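Local coordinates for acyl-[acyl-carrier-protein]--UDP-N-acetylglucosamine O-acyltransferase (Helicobacter pylori, PDB 1J2Z) that transfers a (3R)-hydroxyacyl chain from acyl carrier protein to UDP-N-acetylglucosamine, the first step of lipid A biosynthesis, at residues S127-I141 / D145-V159. Residues are numbered along the deposited sequence; the frame is centred on the assembly and turned at random.
Sequences SHCILANGVTLAGHI and DYVNIGGLTAIHQFV. With SOG (octyl 1-thio-beta-D-glucopyranoside), chain B; SOG (octyl 1-thio-beta-D-glucopyranoside), chain C.
His-140 and Phe-158 lie ring over ring, an offset stack whose planes are parallel to within 1° and whose centroids are 4.3 Å apart. CG and CD2 of the imidazole sit above CZ of the phenyl ring, while His-140 CB rests over the same phenyl face as a CH-pi contact. Both first torsions place CG anti to the carbonyl carbon, which sends the two rings out side by side in one direction. His-121 also meets the His-140 ring edge-to-face. At the far corner His-128 and Tyr-146 repeat the theme less fully: the planes are near parallel, but the rings are slid apart and barely overlap, and the phenol OH lies over the imidazole rim, 3.4 Å from His-128 CD2.

Matching residues also pair indoors. Leu-131 lays CD2 alongside Ile-149, 3.5 Å from its CD1, and Leu-137 CD2 touches Ile-155 CG1 in the same fashion. From the next corner Ile-141 brings CD1 to 3.5 Å from Ile-155 CG2. Parallel ladders carry this register, with Ile-149 N bonded to Ile-130 O and Ile-155 N to Thr-136 O. Beside His-128 and Tyr-146, Asp-145 OD1 takes the Ser-127 N-H at 2.8 Å, from above the carboxylate plane. On the outside, Gln-157 NE2 comes within 3.2 Å of C3' on the octyl chain of a bound thioglucoside, whose sugar ring oxygen lies near Ala-138; Gln-157 and His-140 probably bind substrate, by similarity with related enzymes. Aliphatic side chains stacked coil upon coil within, with aromatic pairs at two of the corners, exemplify the left-handed parallel beta-helix of hexapeptide-repeat acyltransferases, here bordering the LpxA ligand pocket.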
loop_
_atom_site.group_PDB
_atom_site.type_symbol
_atom_site.label_atom_id
_atom_site.label_comp_id
_atom_site.label_asym_id
_atom_site.label_seq_id
_atom_site.Cartn_x
_atom_site.Cartn_y
_atom_site.Cartn_z
ATOM N N SER A 127 -18.165 13.637 8.027
ATOM C CA SER A 127 -17.971 13.190 9.404
ATOM C C SER A 127 -18.408 11.739 9.617
ATOM O O SER A 127 -19.165 11.189 8.823
ATOM C CB SER A 127 -18.753 14.103 10.356
ATOM O OG SER A 127 -18.279 15.440 10.300
ATOM N N HIS A 128 -17.924 11.134 10.699
ATOM C CA HIS A 128 -18.258 9.752 11.045
ATOM C C HIS A 128 -17.849 8.742 9.980
ATOM O O HIS A 128 -18.474 7.696 9.841
ATOM C CB HIS A 128 -19.764 9.625 11.309
ATOM C CG HIS A 128 -20.258 10.521 12.400
ATOM N ND1 HIS A 128 -19.985 10.292 13.732
ATOM C CD2 HIS A 128 -20.963 11.676 12.352
ATOM C CE1 HIS A 128 -20.497 11.270 14.457
ATOM N NE2 HIS A 128 -21.095 12.122 13.644
ATOM N N CYS A 129 -16.797 9.051 9.230
ATOM C CA CYS A 129 -16.324 8.149 8.185
ATOM C C CYS A 129 -15.166 7.286 8.655
ATOM O O CYS A 129 -14.473 7.616 9.620
ATOM C CB CYS A 129 -15.865 8.941 6.959
ATOM S SG CYS A 129 -17.180 9.770 6.044
ATOM N N ILE A 130 -14.956 6.176 7.958
ATOM C CA ILE A 130 -13.860 5.282 8.274
ATOM C C ILE A 130 -13.194 4.828 6.979
ATOM O O ILE A 130 -13.837 4.228 6.117
ATOM C CB ILE A 130 -14.341 4.038 9.056
ATOM C CG1 ILE A 130 -14.856 4.453 10.436
ATOM C CG2 ILE A 130 -13.195 3.047 9.204
ATOM C CD1 ILE A 130 -15.467 3.308 11.226
ATOM N N LEU A 131 -11.911 5.148 6.836
ATOM C CA LEU A 131 -11.151 4.741 5.663
ATOM C C LEU A 131 -10.098 3.775 6.182
ATOM O O LEU A 131 -9.230 4.164 6.968
ATOM C CB LEU A 131 -10.472 5.941 4.985
ATOM C CG LEU A 131 -11.281 7.191 4.603
ATOM C CD1 LEU A 131 -10.522 7.968 3.530
ATOM C CD2 LEU A 131 -12.641 6.812 4.080
ATOM N N ALA A 132 -10.190 2.517 5.758
ATOM C CA ALA A 132 -9.259 1.473 6.188
ATOM C C ALA A 132 -7.866 1.578 5.576
ATOM O O ALA A 132 -7.619 2.411 4.702
ATOM C CB ALA A 132 -9.846 0.098 5.883
ATOM N N ASN A 133 -6.968 0.705 6.033
ATOM C CA ASN A 133 -5.584 0.676 5.566
ATOM C C ASN A 133 -5.411 0.847 4.064
ATOM O O ASN A 133 -6.090 0.191 3.271
ATOM C CB ASN A 133 -4.889 -0.643 5.960
ATOM C CG ASN A 133 -4.536 -0.717 7.441
ATOM O OD1 ASN A 133 -3.447 -1.162 7.810
ATOM N ND2 ASN A 133 -5.457 -0.301 8.289
ATOM N N GLY A 134 -4.489 1.731 3.695
ATOM C CA GLY A 134 -4.161 1.952 2.298
ATOM C C GLY A 134 -5.190 2.521 1.346
ATOM O O GLY A 134 -4.967 2.483 0.136
ATOM N N VAL A 135 -6.308 3.035 1.851
ATOM C CA VAL A 135 -7.292 3.613 0.942
ATOM C C VAL A 135 -6.611 4.763 0.219
ATOM O O VAL A 135 -5.923 5.574 0.838
ATOM C CB VAL A 135 -8.542 4.129 1.689
ATOM C CG1 VAL A 135 -9.389 4.994 0.762
ATOM C CG2 VAL A 135 -9.370 2.946 2.176
ATOM N N THR A 136 -6.801 4.826 -1.095
ATOM C CA THR A 136 -6.186 5.860 -1.908
ATOM C C THR A 136 -7.229 6.708 -2.621
ATOM O O THR A 136 -7.980 6.214 -3.462
ATOM C CB THR A 136 -5.249 5.236 -2.963
ATOM O OG1 THR A 136 -4.242 4.456 -2.303
ATOM C CG2 THR A 136 -4.577 6.321 -3.788
ATOM N N LEU A 137 -7.275 7.990 -2.277
ATOM C CA LEU A 137 -8.228 8.892 -2.904
ATOM C C LEU A 137 -7.521 9.776 -3.922
ATOM O O LEU A 137 -6.549 10.458 -3.592
ATOM C CB LEU A 137 -8.898 9.788 -1.859
ATOM C CG LEU A 137 -9.625 9.156 -0.668
ATOM C CD1 LEU A 137 -10.263 10.263 0.164
ATOM C CD2 LEU A 137 -10.688 8.184 -1.146
ATOM N N ALA A 138 -8.002 9.753 -5.159
ATOM C CA ALA A 138 -7.436 10.600 -6.199
ATOM C C ALA A 138 -7.981 12.007 -5.935
ATOM O O ALA A 138 -8.682 12.232 -4.951
ATOM C CB ALA A 138 -7.864 10.103 -7.582
ATOM N N GLY A 139 -7.683 12.954 -6.812
ATOM C CA GLY A 139 -8.146 14.311 -6.580
ATOM C C GLY A 139 -9.620 14.610 -6.790
ATOM O O GLY A 139 -10.331 13.875 -7.472
ATOM N N HIS A 140 -10.075 15.692 -6.167
ATOM C CA HIS A 140 -11.451 16.176 -6.305
ATOM C C HIS A 140 -12.557 15.209 -5.891
ATOM O O HIS A 140 -13.649 15.242 -6.460
ATOM C CB HIS A 140 -11.691 16.593 -7.762
ATOM C CG HIS A 140 -10.549 17.346 -8.375
ATOM N ND1 HIS A 140 -10.377 18.705 -8.218
ATOM C CD2 HIS A 140 -9.513 16.922 -9.139
ATOM C CE1 HIS A 140 -9.286 19.087 -8.858
ATOM N NE2 HIS A 140 -8.742 18.024 -9.426
ATOM N N ILE A 141 -12.294 14.355 -4.909
ATOM C CA ILE A 141 -13.305 13.399 -4.467
ATOM C C ILE A 141 -14.167 13.955 -3.332
ATOM O O ILE A 141 -13.686 14.706 -2.484
ATOM C CB ILE A 141 -12.633 12.084 -4.020
ATOM C CG1 ILE A 141 -12.069 11.363 -5.253
ATOM C CG2 ILE A 141 -13.625 11.200 -3.272
ATOM C CD1 ILE A 141 -11.105 10.234 -4.927
ATOM N N ASP A 145 -21.223 11.870 4.860
ATOM C CA ASP A 145 -21.113 11.393 6.235
ATOM C C ASP A 145 -21.399 9.899 6.322
ATOM O O ASP A 145 -22.057 9.326 5.451
ATOM C CB ASP A 145 -22.085 12.138 7.158
ATOM C CG ASP A 145 -21.835 13.633 7.193
ATOM O OD1 ASP A 145 -20.680 14.060 6.974
ATOM O OD2 ASP A 145 -22.798 14.385 7.456
ATOM N N TYR A 146 -20.896 9.274 7.380
ATOM C CA TYR A 146 -21.105 7.849 7.621
ATOM C C TYR A 146 -20.728 6.932 6.464
ATOM O O TYR A 146 -21.476 6.016 6.118
ATOM C CB TYR A 146 -22.563 7.585 8.013
ATOM C CG TYR A 146 -23.018 8.378 9.213
ATOM C CD1 TYR A 146 -23.577 9.644 9.061
ATOM C CD2 TYR A 146 -22.850 7.880 10.504
ATOM C CE1 TYR A 146 -23.957 10.401 10.168
ATOM C CE2 TYR A 146 -23.226 8.630 11.617
ATOM C CZ TYR A 146 -23.778 9.890 11.439
ATOM O OH TYR A 146 -24.145 10.641 12.533
ATOM N N VAL A 147 -19.569 7.174 5.866
ATOM C CA VAL A 147 -19.108 6.331 4.777
ATOM C C VAL A 147 -17.947 5.467 5.254
ATOM O O VAL A 147 -17.036 5.948 5.940
ATOM C CB VAL A 147 -18.641 7.172 3.566
ATOM C CG1 VAL A 147 -17.959 6.276 2.525
ATOM C CG2 VAL A 147 -19.834 7.877 2.940
ATOM N N ASN A 148 -18.002 4.184 4.915
ATOM C CA ASN A 148 -16.936 3.256 5.270
ATOM C C ASN A 148 -16.300 2.756 3.984
ATOM O O ASN A 148 -17.000 2.326 3.071
ATOM C CB ASN A 148 -17.474 2.062 6.064
ATOM C CG ASN A 148 -17.800 2.415 7.502
ATOM O OD1 ASN A 148 -17.954 1.538 8.347
ATOM N ND2 ASN A 148 -17.913 3.704 7.783
ATOM N N ILE A 149 -14.978 2.835 3.904
ATOM C CA ILE A 149 -14.274 2.366 2.723
ATOM C C ILE A 149 -13.251 1.326 3.168
ATOM O O ILE A 149 -12.356 1.624 3.962
ATOM C CB ILE A 149 -13.552 3.517 1.993
ATOM C CG1 ILE A 149 -14.543 4.648 1.690
ATOM C CG2 ILE A 149 -12.931 2.994 0.698
ATOM C CD1 ILE A 149 -13.934 5.832 0.959
ATOM N N GLY A 150 -13.401 0.107 2.655
ATOM C CA GLY A 150 -12.505 -0.982 3.004
ATOM C C GLY A 150 -11.069 -0.810 2.548
ATOM O O GLY A 150 -10.786 -0.100 1.583
ATOM N N GLY A 151 -10.163 -1.497 3.237
ATOM C CA GLY A 151 -8.750 -1.401 2.931
ATOM C C GLY A 151 -8.312 -1.650 1.500
ATOM O O GLY A 151 -8.903 -2.449 0.771
ATOM N N LEU A 152 -7.260 -0.938 1.108
ATOM C CA LEU A 152 -6.661 -1.064 -0.216
ATOM C C LEU A 152 -7.587 -0.708 -1.377
ATOM O O LEU A 152 -7.400 -1.194 -2.494
ATOM C CB LEU A 152 -6.117 -2.490 -0.399
ATOM C CG LEU A 152 -5.232 -3.006 0.745
ATOM C CD1 LEU A 152 -4.743 -4.407 0.429
ATOM C CD2 LEU A 152 -4.051 -2.070 0.951
ATOM N N THR A 153 -8.582 0.134 -1.114
ATOM C CA THR A 153 -9.509 0.564 -2.160
ATOM C C THR A 153 -9.007 1.860 -2.785
ATOM O O THR A 153 -8.486 2.737 -2.092
ATOM C CB THR A 153 -10.933 0.807 -1.598
ATOM O OG1 THR A 153 -11.554 -0.449 -1.308
ATOM C CG2 THR A 153 -11.796 1.573 -2.603
ATOM N N ALA A 154 -9.153 1.970 -4.101
ATOM C CA ALA A 154 -8.734 3.166 -4.816
ATOM C C ALA A 154 -9.970 3.845 -5.389
ATOM O O ALA A 154 -10.799 3.196 -6.020
ATOM C CB ALA A 154 -7.773 2.800 -5.946
ATOM N N ILE A 155 -10.094 5.147 -5.146
ATOM C CA ILE A 155 -11.222 5.925 -5.653
ATOM C C ILE A 155 -10.630 6.885 -6.676
ATOM O O ILE A 155 -9.686 7.616 -6.369
ATOM C CB ILE A 155 -11.902 6.754 -4.538
ATOM C CG1 ILE A 155 -12.226 5.863 -3.332
ATOM C CG2 ILE A 155 -13.177 7.402 -5.079
ATOM C CD1 ILE A 155 -13.211 4.757 -3.613
ATOM N N HIS A 156 -11.177 6.875 -7.887
ATOM C CA HIS A 156 -10.671 7.732 -8.955
ATOM C C HIS A 156 -11.136 9.182 -8.838
ATOM O O HIS A 156 -12.089 9.482 -8.124
ATOM C CB HIS A 156 -11.066 7.162 -10.319
ATOM C CG HIS A 156 -10.593 5.759 -10.546
ATOM N ND1 HIS A 156 -9.387 5.294 -10.068
ATOM C CD2 HIS A 156 -11.153 4.726 -11.220
ATOM C CE1 HIS A 156 -9.224 4.036 -10.436
ATOM N NE2 HIS A 156 -10.282 3.667 -11.137
ATOM N N GLN A 157 -10.459 10.068 -9.561
ATOM C CA GLN A 157 -10.745 11.497 -9.532
ATOM C C GLN A 157 -12.198 11.883 -9.804
ATOM O O GLN A 157 -12.870 11.290 -10.640
ATOM C CB GLN A 157 -9.835 12.227 -10.528
ATOM C CG GLN A 157 -10.227 12.020 -11.989
ATOM C CD GLN A 157 -9.233 12.621 -12.963
ATOM O OE1 GLN A 157 -8.764 13.743 -12.777
ATOM N NE2 GLN A 157 -8.917 11.881 -14.015
ATOM N N PHE A 158 -12.663 12.896 -9.084
ATOM C CA PHE A 158 -14.017 13.422 -9.228
ATOM C C PHE A 158 -15.151 12.500 -8.808
ATOM O O PHE A 158 -16.317 12.835 -8.996
ATOM C CB PHE A 158 -14.254 13.900 -10.669
ATOM C CG PHE A 158 -13.433 15.098 -11.045
ATOM C CD1 PHE A 158 -12.276 14.957 -11.798
ATOM C CD2 PHE A 158 -13.794 16.365 -10.598
ATOM C CE1 PHE A 158 -11.483 16.063 -12.100
ATOM C CE2 PHE A 158 -13.011 17.476 -10.890
ATOM C CZ PHE A 158 -11.853 17.325 -11.642
ATOM N N VAL A 159 -14.829 11.346 -8.237
ATOM C CA VAL A 159 -15.883 10.442 -7.801
ATOM C C VAL A 159 -16.567 11.019 -6.567
ATOM O O VAL A 159 -15.926 11.668 -5.737
ATOM C CB VAL A 159 -15.331 9.042 -7.459
ATOM C CG1 VAL A 159 -16.361 8.250 -6.650
ATOM C CG2 VAL A 159 -15.001 8.295 -8.743
HETATM C C1 SOG B . -4.153 12.129 -9.038
HETATM C C2 SOG B . -3.793 13.530 -8.481
HETATM C C3 SOG B . -2.585 13.411 -7.541
HETATM C C4 SOG B . -2.963 12.462 -6.400
HETATM C C5 SOG B . -3.322 11.075 -6.993
HETATM C C6 SOG B . -3.728 10.104 -5.893
HETATM C "C1'" SOG B . -5.255 11.293 -11.000
HETATM C "C2'" SOG B . -6.489 10.417 -10.910
HETATM C "C3'" SOG B . -6.951 9.980 -12.288
HETATM C "C4'" SOG B . -8.193 9.103 -12.207
HETATM C "C5'" SOG B . -8.651 8.670 -13.593
HETATM C "C6'" SOG B . -9.801 7.688 -13.500
HETATM C "C7'" SOG B . -10.266 7.248 -14.868
HETATM C "C8'" SOG B . -11.410 6.269 -14.745
HETATM S S1 SOG B . -5.295 12.215 -9.904
HETATM O O2 SOG B . -3.490 14.417 -9.551
HETATM O O3 SOG B . -2.255 14.682 -7.019
HETATM O O4 SOG B . -1.876 12.335 -5.500
HETATM O O5 SOG B . -4.428 11.228 -7.928
HETATM O O6 SOG B . -2.577 9.503 -5.331
HETATM C C1 SOG C . -9.540 -4.629 11.559
HETATM C C2 SOG C . -9.037 -4.340 12.995
HETATM C C3 SOG C . -8.085 -3.136 12.970
HETATM C C4 SOG C . -6.909 -3.479 12.049
HETATM C C5 SOG C . -7.450 -3.768 10.625
HETATM C C6 SOG C . -6.315 -4.138 9.681
HETATM C "C1'" SOG C . -11.475 -5.675 10.595
HETATM C "C2'" SOG C . -11.360 -6.868 9.667
HETATM C "C3'" SOG C . -12.721 -7.297 9.155
HETATM C "C4'" SOG C . -12.615 -8.497 8.226
HETATM C "C5'" SOG C . -13.986 -8.923 7.717
HETATM C "C6'" SOG C . -13.862 -10.027 6.687
HETATM C "C7'" SOG C . -15.215 -10.459 6.172
HETATM C "C8'" SOG C . -15.061 -11.557 5.147
HETATM S S1 SOG C . -10.417 -5.766 11.557
HETATM O O2 SOG C . -10.139 -4.069 13.852
HETATM O O3 SOG C . -7.611 -2.869 14.274
HETATM O O4 SOG C . -5.997 -2.396 12.008
HETATM O O5 SOG C . -8.397 -4.873 10.690
HETATM O O6 SOG C . -5.721 -2.967 9.156
HETATM O O HOH W 1 -20.199 16.578 7.940
HETATM O O HOH W 2 -18.891 4.982 10.034
#